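Local coordinates for conserved domain protein (Porphyromonas gingivalis, PDB 3PNN), which is probably a glycosyltransferase-like enzyme of Rossmann-like alpha/beta/alpha fold, thought to help form glycosidic linkages, at residues V80-D85 / N104-M109. Sequence-based numbering, arbitrary orientation.
Sequences VFQELD and NHAVLM
Q82 and H105 form the polar part of this contact. The amide NE2 of Q82 donates to ND1 of H105 over 3.2 Å with an N-H...N angle of 160°. NE2 approaches at the edge of the imidazole, only 8° out of its plane, with amide and ring nearly coplanar. CG of Q82, anti to the backbone N (chi1 180°), comes within 3.4 Å of ND1 of H105, and the extended chain carries NE2 on to it. At the same ring's edge, CE1 of H105 sits 3.3 Å from O of E83.

The second group is mostly packing around selenomethionine M109, bent at chi2 and chi3: its CG lies 3.6 Å from CA of Q82, and its CB 3.9 Å from CG2 of V80. Separately, SE of M109 is 3.2 Å from O of F81, almost in line with the CE-SE bond, consistent with a chalcogen interaction.

The contact joins the end of strand 77-81, parallel to 50-55 in the Rossmann-like sheet, and the loop after it to helix 103-108 and M109. As NE2 of H105 bonds O of R86, the ring is most simply a neutral, NE2-protonated tautomer; NH2 of R56 at OE1 of Q82 is consistent with one amide orientation and would limit flipping.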
loop_
_atom_site.group_PDB
_atom_site.type_symbol
_atom_site.label_atom_id
_atom_site.label_comp_id
_atom_site.label_asym_id
_atom_site.label_seq_id
_atom_site.Cartn_x
_atom_site.Cartn_y
_atom_site.Cartn_z
ATOM N N VAL A 80 -5.695 13.926 4.273
ATOM C CA VAL A 80 -5.246 14.688 3.112
ATOM C C VAL A 80 -6.072 14.247 1.914
ATOM O O VAL A 80 -6.723 13.203 1.957
ATOM C CB VAL A 80 -3.723 14.560 2.830
ATOM C CG1 VAL A 80 -2.927 15.060 4.032
ATOM C CG2 VAL A 80 -3.315 13.109 2.464
ATOM N N PHE A 81 -6.080 15.055 0.857
ATOM C CA PHE A 81 -7.051 14.851 -0.218
ATOM C C PHE A 81 -6.418 14.718 -1.597
ATOM O O PHE A 81 -5.657 15.584 -2.027
ATOM C CB PHE A 81 -8.067 16.006 -0.223
ATOM C CG PHE A 81 -8.845 16.100 1.050
ATOM C CD1 PHE A 81 -10.026 15.394 1.207
ATOM C CD2 PHE A 81 -8.363 16.853 2.113
ATOM C CE1 PHE A 81 -10.736 15.450 2.405
ATOM C CE2 PHE A 81 -9.060 16.921 3.306
ATOM C CZ PHE A 81 -10.251 16.216 3.450
ATOM N N GLN A 82 -6.758 13.643 -2.298
ATOM C CA GLN A 82 -6.278 13.461 -3.668
ATOM C C GLN A 82 -7.306 13.991 -4.642
ATOM O O GLN A 82 -8.399 13.434 -4.750
ATOM C CB GLN A 82 -6.018 11.980 -3.970
ATOM C CG GLN A 82 -5.520 11.737 -5.409
ATOM C CD GLN A 82 -5.523 10.265 -5.822
ATOM O OE1 GLN A 82 -6.399 9.494 -5.421
ATOM N NE2 GLN A 82 -4.552 9.878 -6.650
ATOM N N GLU A 83 -6.966 15.070 -5.345
ATOM C CA GLU A 83 -7.842 15.620 -6.373
ATOM C C GLU A 83 -7.114 15.702 -7.718
ATOM O O GLU A 83 -5.886 15.804 -7.775
ATOM C CB GLU A 83 -8.386 16.993 -5.960
ATOM C CG GLU A 83 -9.084 17.025 -4.586
ATOM C CD GLU A 83 -10.293 16.080 -4.470
ATOM O OE1 GLU A 83 -10.978 15.827 -5.490
ATOM O OE2 GLU A 83 -10.565 15.595 -3.343
ATOM N N LEU A 84 -7.882 15.659 -8.799
ATOM C CA LEU A 84 -7.319 15.665 -10.146
ATOM C C LEU A 84 -6.482 16.907 -10.447
ATOM O O LEU A 84 -5.525 16.841 -11.216
ATOM C CB LEU A 84 -8.436 15.522 -11.187
ATOM C CG LEU A 84 -9.212 14.203 -11.214
ATOM C CD1 LEU A 84 -10.494 14.355 -12.037
ATOM C CD2 LEU A 84 -8.336 13.078 -11.754
ATOM N N ASP A 85 -6.848 18.036 -9.846
ATOM C CA ASP A 85 -6.193 19.306 -10.153
ATOM C C ASP A 85 -4.998 19.614 -9.245
ATOM O O ASP A 85 -4.398 20.685 -9.342
ATOM C CB ASP A 85 -7.200 20.469 -10.136
ATOM C CG ASP A 85 -7.771 20.737 -8.748
ATOM O OD1 ASP A 85 -7.458 19.981 -7.803
ATOM O OD2 ASP A 85 -8.540 21.714 -8.602
ATOM N N ASN A 104 1.042 6.784 -6.600
ATOM C CA ASN A 104 2.134 7.652 -6.165
ATOM C C ASN A 104 1.699 9.129 -6.192
ATOM O O ASN A 104 2.269 9.946 -5.483
ATOM C CB ASN A 104 3.441 7.391 -6.935
ATOM C CG ASN A 104 4.686 7.649 -6.088
ATOM O OD1 ASN A 104 4.920 8.764 -5.625
ATOM N ND2 ASN A 104 5.499 6.620 -5.905
ATOM N N HIS A 105 0.660 9.461 -6.963
ATOM C CA HIS A 105 0.072 10.805 -6.865
ATOM C C HIS A 105 -0.677 10.947 -5.526
ATOM O O HIS A 105 -0.593 11.974 -4.859
ATOM C CB HIS A 105 -0.854 11.115 -8.045
ATOM C CG HIS A 105 -1.607 12.406 -7.907
ATOM N ND1 HIS A 105 -2.950 12.457 -7.591
ATOM C CD2 HIS A 105 -1.208 13.692 -8.050
ATOM C CE1 HIS A 105 -3.343 13.718 -7.544
ATOM N NE2 HIS A 105 -2.306 14.488 -7.822
ATOM N N ALA A 106 -1.398 9.902 -5.138
ATOM C CA ALA A 106 -2.004 9.843 -3.809
ATOM C C ALA A 106 -0.966 10.029 -2.694
ATOM O O ALA A 106 -1.208 10.760 -1.732
ATOM C CB ALA A 106 -2.762 8.536 -3.630
ATOM N N VAL A 107 0.192 9.380 -2.816
ATOM C CA VAL A 107 1.259 9.554 -1.836
ATOM C C VAL A 107 1.721 11.017 -1.744
ATOM O O VAL A 107 1.935 11.548 -0.647
ATOM C CB VAL A 107 2.487 8.643 -2.145
ATOM C CG1 VAL A 107 3.667 9.021 -1.260
ATOM C CG2 VAL A 107 2.128 7.169 -1.934
ATOM N N LEU A 108 1.889 11.662 -2.893
ATOM C CA LEU A 108 2.301 13.067 -2.921
ATOM C C LEU A 108 1.378 13.971 -2.093
ATOM O O LEU A 108 1.793 15.028 -1.631
ATOM C CB LEU A 108 2.375 13.589 -4.360
ATOM C CG LEU A 108 3.659 13.237 -5.116
ATOM C CD1 LEU A 108 3.528 13.601 -6.575
ATOM C CD2 LEU A 108 4.856 13.959 -4.479
HETATM N N MSE A 109 0.128 13.565 -1.904
HETATM C CA MSE A 109 -0.816 14.390 -1.136
HETATM C C MSE A 109 -0.408 14.531 0.347
HETATM O O MSE A 109 -0.839 15.471 1.033
HETATM C CB MSE A 109 -2.242 13.827 -1.232
HETATM C CG MSE A 109 -2.789 13.752 -2.673
HETATM SE SE MSE A 109 -2.908 15.445 -3.627
HETATM C CE MSE A 109 -1.163 15.344 -4.524
#